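Local coordinates for lectin 2 (Agrocybe aegerita, PDB 4TQJ), which recognises glycans that end in non-reducing terminal N-acetylglucosamine, as a beta-propeller lectin of a mushroom, at residues W54-K58 / H59-I63; G78-G81 / V82-S85; W223-D227 / H228-V232. The protein carries 1 engineered substitution. All coordinates share one frame; numbering follows the deposited sequence.

Contact 1: residues W54-K58 / H59-I63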
loop_
_atom_site.group_PDB
_atom_site.type_symbol
_atom_site.label_atom_id
_atom_site.label_comp_id
_atom_site.label_asym_id
_atom_site.label_seq_id
_atom_site.Cartn_x
_atom_site.Cartn_y
_atom_site.Cartn_z
ATOM N N TRP A 54 10.394 -7.437 -26.566
ATOM C CA TRP A 54 8.984 -7.050 -26.500
ATOM C C TRP A 54 8.690 -5.823 -27.346
ATOM O O TRP A 54 9.456 -4.854 -27.351
ATOM C CB TRP A 54 8.548 -6.823 -25.049
ATOM C CG TRP A 54 8.508 -8.099 -24.246
ATOM C CD1 TRP A 54 9.575 -8.790 -23.746
ATOM C CD2 TRP A 54 7.339 -8.835 -23.864
ATOM N NE1 TRP A 54 9.142 -9.913 -23.072
ATOM C CE2 TRP A 54 7.772 -9.964 -23.137
ATOM C CE3 TRP A 54 5.965 -8.650 -24.071
ATOM C CZ2 TRP A 54 6.884 -10.903 -22.614
ATOM C CZ3 TRP A 54 5.084 -9.580 -23.550
ATOM C CH2 TRP A 54 5.546 -10.693 -22.828
ATOM N N LEU A 55 7.571 -5.869 -28.062
ATOM C CA LEU A 55 7.213 -4.812 -28.996
ATOM C C LEU A 55 5.782 -4.320 -28.788
ATOM O O LEU A 55 4.862 -5.113 -28.564
ATOM C CB LEU A 55 7.373 -5.328 -30.430
ATOM C CG LEU A 55 8.809 -5.712 -30.796
ATOM C CD1 LEU A 55 8.869 -6.520 -32.090
ATOM C CD2 LEU A 55 9.642 -4.462 -30.903
ATOM N N THR A 56 5.591 -3.013 -28.883
ATOM C CA THR A 56 4.256 -2.449 -28.778
ATOM C C THR A 56 3.394 -2.882 -29.960
ATOM O O THR A 56 2.170 -2.880 -29.870
ATOM C CB THR A 56 4.278 -0.913 -28.696
ATOM O OG1 THR A 56 4.845 -0.381 -29.898
ATOM C CG2 THR A 56 5.096 -0.441 -27.484
ATOM N N THR A 57 4.032 -3.270 -31.063
ATOM C CA THR A 57 3.278 -3.637 -32.261
ATOM C C THR A 57 2.785 -5.075 -32.215
ATOM O O THR A 57 1.907 -5.444 -32.987
ATOM C CB THR A 57 4.092 -3.450 -33.552
ATOM O OG1 THR A 57 5.284 -4.232 -33.476
ATOM C CG2 THR A 57 4.459 -1.994 -33.751
ATOM N N LYS A 58 3.340 -5.887 -31.320
ATOM C CA LYS A 58 3.008 -7.309 -31.291
ATOM C C LYS A 58 2.540 -7.825 -29.934
ATOM O O LYS A 58 1.918 -8.878 -29.856
ATOM C CB LYS A 58 4.211 -8.153 -31.733
ATOM C CG LYS A 58 4.648 -7.924 -33.170
ATOM C CD LYS A 58 5.869 -8.783 -33.534
ATOM C CE LYS A 58 5.626 -10.263 -33.256
ATOM N NZ LYS A 58 6.615 -11.154 -33.942
ATOM N N HIS A 59 2.854 -7.096 -28.868
ATOM C CA HIS A 59 2.615 -7.599 -27.527
ATOM C C HIS A 59 1.806 -6.641 -26.670
ATOM O O HIS A 59 1.709 -5.453 -26.966
ATOM C CB HIS A 59 3.939 -7.936 -26.845
ATOM C CG HIS A 59 4.868 -8.726 -27.708
ATOM N ND1 HIS A 59 6.075 -8.227 -28.157
ATOM C CD2 HIS A 59 4.760 -9.972 -28.230
ATOM C CE1 HIS A 59 6.671 -9.134 -28.909
ATOM N NE2 HIS A 59 5.897 -10.204 -28.968
ATOM N N VAL A 60 1.244 -7.189 -25.600
ATOM C CA VAL A 60 0.422 -6.455 -24.652
ATOM C C VAL A 60 1.060 -6.583 -23.273
ATOM O O VAL A 60 1.380 -7.698 -22.824
ATOM C CB VAL A 60 -1.027 -7.020 -24.645
ATOM C CG1 VAL A 60 -1.865 -6.394 -23.546
ATOM C CG2 VAL A 60 -1.671 -6.786 -25.993
ATOM N N ARG A 61 1.262 -5.451 -22.601
ATOM C CA ARG A 61 1.897 -5.464 -21.281
ATOM C C ARG A 61 1.081 -4.712 -20.226
ATOM O O ARG A 61 0.811 -3.514 -20.375
ATOM C CB ARG A 61 3.319 -4.902 -21.385
ATOM C CG ARG A 61 4.304 -5.881 -22.027
ATOM C CD ARG A 61 5.592 -5.194 -22.456
ATOM N NE ARG A 61 5.413 -4.403 -23.677
ATOM C CZ ARG A 61 6.368 -3.671 -24.238
ATOM N NH1 ARG A 61 7.577 -3.634 -23.686
ATOM N NH2 ARG A 61 6.115 -2.977 -25.342
ATOM N N LEU A 62 0.695 -5.423 -19.161
ATOM C CA LEU A 62 -0.255 -4.905 -18.184
ATOM C C LEU A 62 0.157 -5.218 -16.743
ATOM O O LEU A 62 1.192 -5.835 -16.514
ATOM C CB LEU A 62 -1.652 -5.479 -18.458
ATOM C CG LEU A 62 -2.267 -5.217 -19.850
ATOM C CD1 LEU A 62 -3.487 -6.093 -20.073
ATOM C CD2 LEU A 62 -2.602 -3.744 -20.059
ATOM N N ILE A 63 -0.658 -4.768 -15.788
ATOM C CA ILE A 63 -0.503 -5.099 -14.374
ATOM C C ILE A 63 -1.838 -5.603 -13.860
ATOM O O ILE A 63 -2.870 -4.966 -14.084
ATOM C CB ILE A 63 -0.144 -3.870 -13.524
ATOM C CG1 ILE A 63 1.181 -3.269 -13.969
ATOM C CG2 ILE A 63 -0.066 -4.251 -12.046
ATOM C CD1 ILE A 63 2.358 -3.846 -13.215
HETATM O O HOH W 1 8.536 -2.322 -26.590
HETATM O O HOH W 2 0.493 -2.859 -27.737
#

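Contact 2: residues G78-G81 / V82-S85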
loop_
_atom_site.group_PDB
_atom_site.type_symbol
_atom_site.label_atom_id
_atom_site.label_comp_id
_atom_site.label_asym_id
_atom_site.label_seq_id
_atom_site.Cartn_x
_atom_site.Cartn_y
_atom_site.Cartn_z
ATOM N N GLY A 78 2.999 -12.293 -24.768
ATOM C CA GLY A 78 4.105 -12.431 -25.700
ATOM C C GLY A 78 3.733 -13.174 -26.967
ATOM O O GLY A 78 2.575 -13.167 -27.375
ATOM N N ASN A 79 4.722 -13.808 -27.596
ATOM C CA ASN A 79 4.492 -14.558 -28.833
ATOM C C ASN A 79 3.862 -15.923 -28.565
ATOM O O ASN A 79 2.872 -16.295 -29.191
ATOM C CB ASN A 79 5.803 -14.737 -29.606
ATOM C CG ASN A 79 6.348 -13.429 -30.144
ATOM O OD1 ASN A 79 5.595 -12.569 -30.602
ATOM N ND2 ASN A 79 7.665 -13.269 -30.087
ATOM N N ALA A 80 4.430 -16.656 -27.615
ATOM C CA ALA A 80 4.028 -18.041 -27.373
ATOM C C ALA A 80 2.968 -18.170 -26.286
ATOM O O ALA A 80 2.458 -19.258 -26.034
ATOM C CB ALA A 80 5.242 -18.896 -27.028
ATOM N N GLY A 81 2.644 -17.059 -25.633
ATOM C CA GLY A 81 1.621 -17.078 -24.605
ATOM C C GLY A 81 1.757 -15.943 -23.615
ATOM O O GLY A 81 2.329 -14.896 -23.919
ATOM N N VAL A 82 1.233 -16.165 -22.419
ATOM C CA VAL A 82 1.208 -15.151 -21.386
ATOM C C VAL A 82 2.235 -15.457 -20.312
ATOM O O VAL A 82 2.307 -16.582 -19.816
ATOM C CB VAL A 82 -0.191 -15.065 -20.761
ATOM C CG1 VAL A 82 -0.245 -13.969 -19.718
ATOM C CG2 VAL A 82 -1.235 -14.848 -21.865
ATOM N N TYR A 83 3.041 -14.451 -19.976
ATOM C CA TYR A 83 4.096 -14.581 -18.979
ATOM C C TYR A 83 3.811 -13.665 -17.801
ATOM O O TYR A 83 3.408 -12.519 -17.994
ATOM C CB TYR A 83 5.441 -14.194 -19.588
ATOM C CG TYR A 83 5.834 -14.990 -20.810
ATOM C CD1 TYR A 83 6.703 -16.077 -20.705
ATOM C CD2 TYR A 83 5.355 -14.654 -22.071
ATOM C CE1 TYR A 83 7.076 -16.809 -21.817
ATOM C CE2 TYR A 83 5.723 -15.383 -23.191
ATOM C CZ TYR A 83 6.585 -16.459 -23.057
ATOM O OH TYR A 83 6.960 -17.186 -24.169
ATOM N N VAL A 84 4.037 -14.159 -16.583
ATOM C CA VAL A 84 3.742 -13.396 -15.381
ATOM C C VAL A 84 4.952 -13.277 -14.461
ATOM O O VAL A 84 5.651 -14.260 -14.222
ATOM C CB VAL A 84 2.595 -14.050 -14.568
ATOM C CG1 VAL A 84 2.354 -13.286 -13.267
ATOM C CG2 VAL A 84 1.320 -14.140 -15.392
ATOM N N SER A 85 5.191 -12.071 -13.953
ATOM C CA SER A 85 6.165 -11.852 -12.887
ATOM C C SER A 85 5.440 -11.511 -11.597
ATOM O O SER A 85 4.919 -10.408 -11.426
ATOM C CB SER A 85 7.152 -10.733 -13.238
ATOM O OG SER A 85 8.187 -11.205 -14.085
#

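Contact 3: residues W223-D227 / H228-V232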
loop_
_atom_site.group_PDB
_atom_site.type_symbol
_atom_site.label_atom_id
_atom_site.label_comp_id
_atom_site.label_asym_id
_atom_site.label_seq_id
_atom_site.Cartn_x
_atom_site.Cartn_y
_atom_site.Cartn_z
ATOM N N TRP A 223 -20.648 9.078 -34.370
ATOM C CA TRP A 223 -19.527 9.031 -33.426
ATOM C C TRP A 223 -18.288 8.350 -34.028
ATOM O O TRP A 223 -18.329 7.163 -34.323
ATOM C CB TRP A 223 -19.974 8.294 -32.151
ATOM C CG TRP A 223 -21.008 9.083 -31.400
ATOM C CD1 TRP A 223 -22.352 9.170 -31.683
ATOM C CD2 TRP A 223 -20.780 9.938 -30.277
ATOM N NE1 TRP A 223 -22.967 10.022 -30.790
ATOM C CE2 TRP A 223 -22.021 10.511 -29.922
ATOM C CE3 TRP A 223 -19.646 10.276 -29.530
ATOM C CZ2 TRP A 223 -22.162 11.396 -28.845
ATOM C CZ3 TRP A 223 -19.781 11.161 -28.468
ATOM C CH2 TRP A 223 -21.031 11.716 -28.140
ATOM N N LYS A 224 -17.186 9.085 -34.194
ATOM C CA LYS A 224 -15.989 8.491 -34.797
ATOM C C LYS A 224 -14.858 8.206 -33.800
ATOM O O LYS A 224 -14.617 8.982 -32.867
ATOM C CB LYS A 224 -15.454 9.354 -35.933
ATOM C CG LYS A 224 -16.459 9.689 -37.025
ATOM C CD LYS A 224 -15.748 10.555 -38.058
ATOM C CE LYS A 224 -16.715 11.295 -38.969
ATOM N NZ LYS A 224 -15.984 12.269 -39.845
ATOM N N ILE A 225 -14.158 7.094 -34.027
ATOM C CA ILE A 225 -13.065 6.672 -33.151
ATOM C C ILE A 225 -12.038 7.787 -32.846
ATOM O O ILE A 225 -11.641 7.992 -31.699
ATOM C CB ILE A 225 -12.371 5.395 -33.683
ATOM C CG1 ILE A 225 -13.325 4.206 -33.562
ATOM C CG2 ILE A 225 -11.092 5.107 -32.898
ATOM C CD1 ILE A 225 -13.721 3.906 -32.102
ATOM N N GLY A 226 -11.591 8.544 -33.826
ATOM C CA GLY A 226 -10.606 9.536 -33.402
ATOM C C GLY A 226 -11.230 10.611 -32.514
ATOM O O GLY A 226 -10.932 10.829 -31.318
ATOM N N ASP A 227 -12.209 11.228 -33.137
ATOM C CA ASP A 227 -12.603 12.579 -32.891
ATOM C C ASP A 227 -13.581 12.725 -31.738
ATOM O O ASP A 227 -13.720 13.814 -31.186
ATOM C CB ASP A 227 -13.234 13.045 -34.200
ATOM C CG ASP A 227 -12.397 12.637 -35.409
ATOM O OD1 ASP A 227 -12.957 12.206 -36.434
ATOM O OD2 ASP A 227 -11.160 12.749 -35.327
ATOM N N HIS A 228 -14.242 11.622 -31.386
ATOM C CA HIS A 228 -15.327 11.632 -30.408
ATOM C C HIS A 228 -15.155 10.532 -29.378
ATOM O O HIS A 228 -15.795 9.476 -29.476
ATOM C CB HIS A 228 -16.674 11.458 -31.097
ATOM C CG HIS A 228 -16.895 12.415 -32.227
ATOM N ND1 HIS A 228 -17.030 12.001 -33.535
ATOM C CD2 HIS A 228 -16.981 13.763 -32.251
ATOM C CE1 HIS A 228 -17.203 13.053 -34.314
ATOM N NE2 HIS A 228 -17.173 14.139 -33.559
ATOM N N PRO A 229 -14.288 10.774 -28.387
ATOM C CA PRO A 229 -14.031 9.807 -27.313
ATOM C C PRO A 229 -15.298 9.448 -26.534
ATOM O O PRO A 229 -16.128 10.318 -26.287
ATOM C CB PRO A 229 -13.027 10.538 -26.407
ATOM C CG PRO A 229 -13.110 11.988 -26.800
ATOM C CD PRO A 229 -13.460 11.987 -28.251
ATOM N N ARG A 230 -15.442 8.174 -26.180
ATOM C CA ARG A 230 -16.564 7.715 -25.366
ATOM C C ARG A 230 -16.064 6.943 -24.158
ATOM O O ARG A 230 -15.061 6.225 -24.235
ATOM C CB ARG A 230 -17.519 6.847 -26.182
ATOM C CG ARG A 230 -18.474 7.664 -27.062
ATOM C CD ARG A 230 -18.697 6.963 -28.401
ATOM N NE ARG A 230 -17.549 7.146 -29.292
ATOM C CZ ARG A 230 -17.305 6.409 -30.375
ATOM N NH1 ARG A 230 -18.129 5.415 -30.713
ATOM N NH2 ARG A 230 -16.233 6.659 -31.117
ATOM N N PHE A 231 -16.798 7.067 -23.061
ATOM C CA PHE A 231 -16.390 6.494 -21.789
ATOM C C PHE A 231 -17.545 5.815 -21.074
ATOM O O PHE A 231 -18.712 6.173 -21.260
ATOM C CB PHE A 231 -15.870 7.598 -20.865
ATOM C CG PHE A 231 -14.885 8.520 -21.505
ATOM C CD1 PHE A 231 -13.523 8.264 -21.423
ATOM C CD2 PHE A 231 -15.312 9.645 -22.184
ATOM C CE1 PHE A 231 -12.599 9.120 -22.003
ATOM C CE2 PHE A 231 -14.397 10.513 -22.778
ATOM C CZ PHE A 231 -13.031 10.251 -22.677
ATOM N N VAL A 232 -17.214 4.859 -20.218
ATOM C CA VAL A 232 -18.195 4.330 -19.276
ATOM C C VAL A 232 -17.731 4.646 -17.866
ATOM O O VAL A 232 -16.561 4.484 -17.544
ATOM C CB VAL A 232 -18.426 2.821 -19.460
ATOM C CG1 VAL A 232 -19.174 2.577 -20.761
ATOM C CG2 VAL A 232 -17.101 2.085 -19.463
HETATM O O HOH W 3 -16.638 5.168 -33.597
#

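Contact 1: residues W54-K58 / H59-I63
With chi1 at -47°, His59 holds CG beside its own backbone N, and this places the imidazole beside Leu55. ND1 then meets the backbone N-H of Leu55 in the plane of the ring, at 2.8 Å from N to ND1 and almost straight (165°). The chain answers in the other direction: His59 N donates to Leu55 O, also at 2.8 Å, and Leu55 O takes a second, longer bond from Lys58 N. Over one face of the imidazole, nearly on the ring normal, sits Lys58 CB, 3.8 Å from the centroid of the His59 ring. Beyond CB the lysine runs on to a cation-pi contact with Tyr106.

Trp54 meets His59 obliquely, its CE3 3.5 Å from His59 CB. CG and CD of Arg61 pass the indole, and the bend at chi3 (-76°) then lays one face of the guanidinium against Trp54 CB, with NH1 3.6 Å from that carbon. This NH1 bonds Phe47 O, while NH2 donates to a water (2.8 Å) that also reaches Trp54 O. A second water bridges Thr56 O and His59 O.

The loop follows strand 41-44 and enters strand 60-64, the first strand of a four-stranded propeller blade. Since ND1 accepts from the main chain and NE2 is bonded to Asn79 OD1, the imidazole is fixed at both nitrogens; this is consistent with a neutral ring protonated on NE2.

Contact 2: residues G78-G81 / V82-S85
The contact across the turn is made chiefly by the Tyr83 ring, which lies back over the loop it follows. Its CG stands beside its own backbone N (chi1 -57°), bringing the phenol alongside Gly81 and Ala80. Tyr83 CE2 comes to 3.5 Å from Gly81 O, an oblique approach to the ring, and CD2 is almost as near, 3.6 Å from the same Gly81 O. At the ring edge, close to its plane, lies Gly78 CA, 4.2 Å from Tyr83 CE2; with no side chain on Gly78, the ring can settle against bare backbone. Farther out, Tyr83 OH touches Ala80 CB at 3.7 Å.

Hydrogen bonding in the turn is a main-chain matter. Gly78 N donates to Gly81 O at 2.8 Å, drawing the two ends of the loop together, and Asn79 and Ala80 at its corner have the backbone angles of a type I turn. Gly81 then adopts phi 157° and psi -155°, a conformation in which a CB would be jammed against the preceding carbonyl. Its own N is buried and has no partner in the model.

This is the tight connection of a beta hairpin, joining strand 73-77 to strand 82-85, the two middle strands of one four-stranded propeller blade.

Apolar contacts on the strand itself begin with Val82, whose side chain packs on Val75, Phe77 and Val100 of the flanking strands. Tyr83 meets Met99 of the outermost strand, 98-101.

At the far end of the strand, Ser85 OG bonds Ala94 O.

Contact 3: residues W223-D227 / H228-V232
Trp223 and His228 set their rings steeply against each other and meet obliquely, planes 72° apart. The touching atoms are Trp223 CE3 and His228 CB, 3.6 Å apart. Arg230 passes the same part of the indole: its chain is bent at chi2 and chi3, bringing CD to 3.6 Å from Trp223 CE3 and laying one face of the guanidinium over Trp223 CB. The guanidinium plane is turned 43° from the indole plane.

The guanidinium is held from several directions. Arg230 NE donates almost head-on to His228 O at 2.9 Å, in the plane of the group, with a weak bond from NH2 to the same oxygen. NH2 also donates to a water, 2.9 Å away, that reaches back to Trp223 O, and Ile225 CD1 packs against Arg230 NH2. NH1 bonds Phe216 O, and the indole NE1 has its partner in Asn215 OD1.

At its edge the imidazole takes a different partner. Lys224 N points at His228 ND1 in the ring plane, with 3.0 Å between N and ND1 and the bond nearly straight (173°). In return His228 N donates to Lys224 O at 3.1 Å. Asp227 CB sits over the ring, 4.0 Å from the His228 centroid, so one face is covered by the residue just before it. Pro229 follows, its CD 3.5 Å from Asp227 O.

This loop runs from the outer strand 210-213 of one sheet into strand 230-233, the first of the next: a blade-to-blade crossing of a beta-propeller, within an FG-GAP-like repeat and with the Trp, His and Arg spacing seen in residues 54-63.

Contacts 1 and 3 are equivalent joints in different blades, about 23 Å apart between centres: each leads into a blade's first strand with bound water and a largely buried tryptophan, histidine and arginine cluster in an otherwise partly exposed loop. They differ in detail: in contact 3 the arginine also bonds the histidine carbonyl, which in contact 1 goes to a water instead. Contact 2 is more buried, yet lies farther from the chain's centre, in a hairpin within a blade, and relies on glycines and one tyrosine. It shares its sheet with contact 1 and touches it through His59 and Asn79, whereas contact 3 stands apart from both.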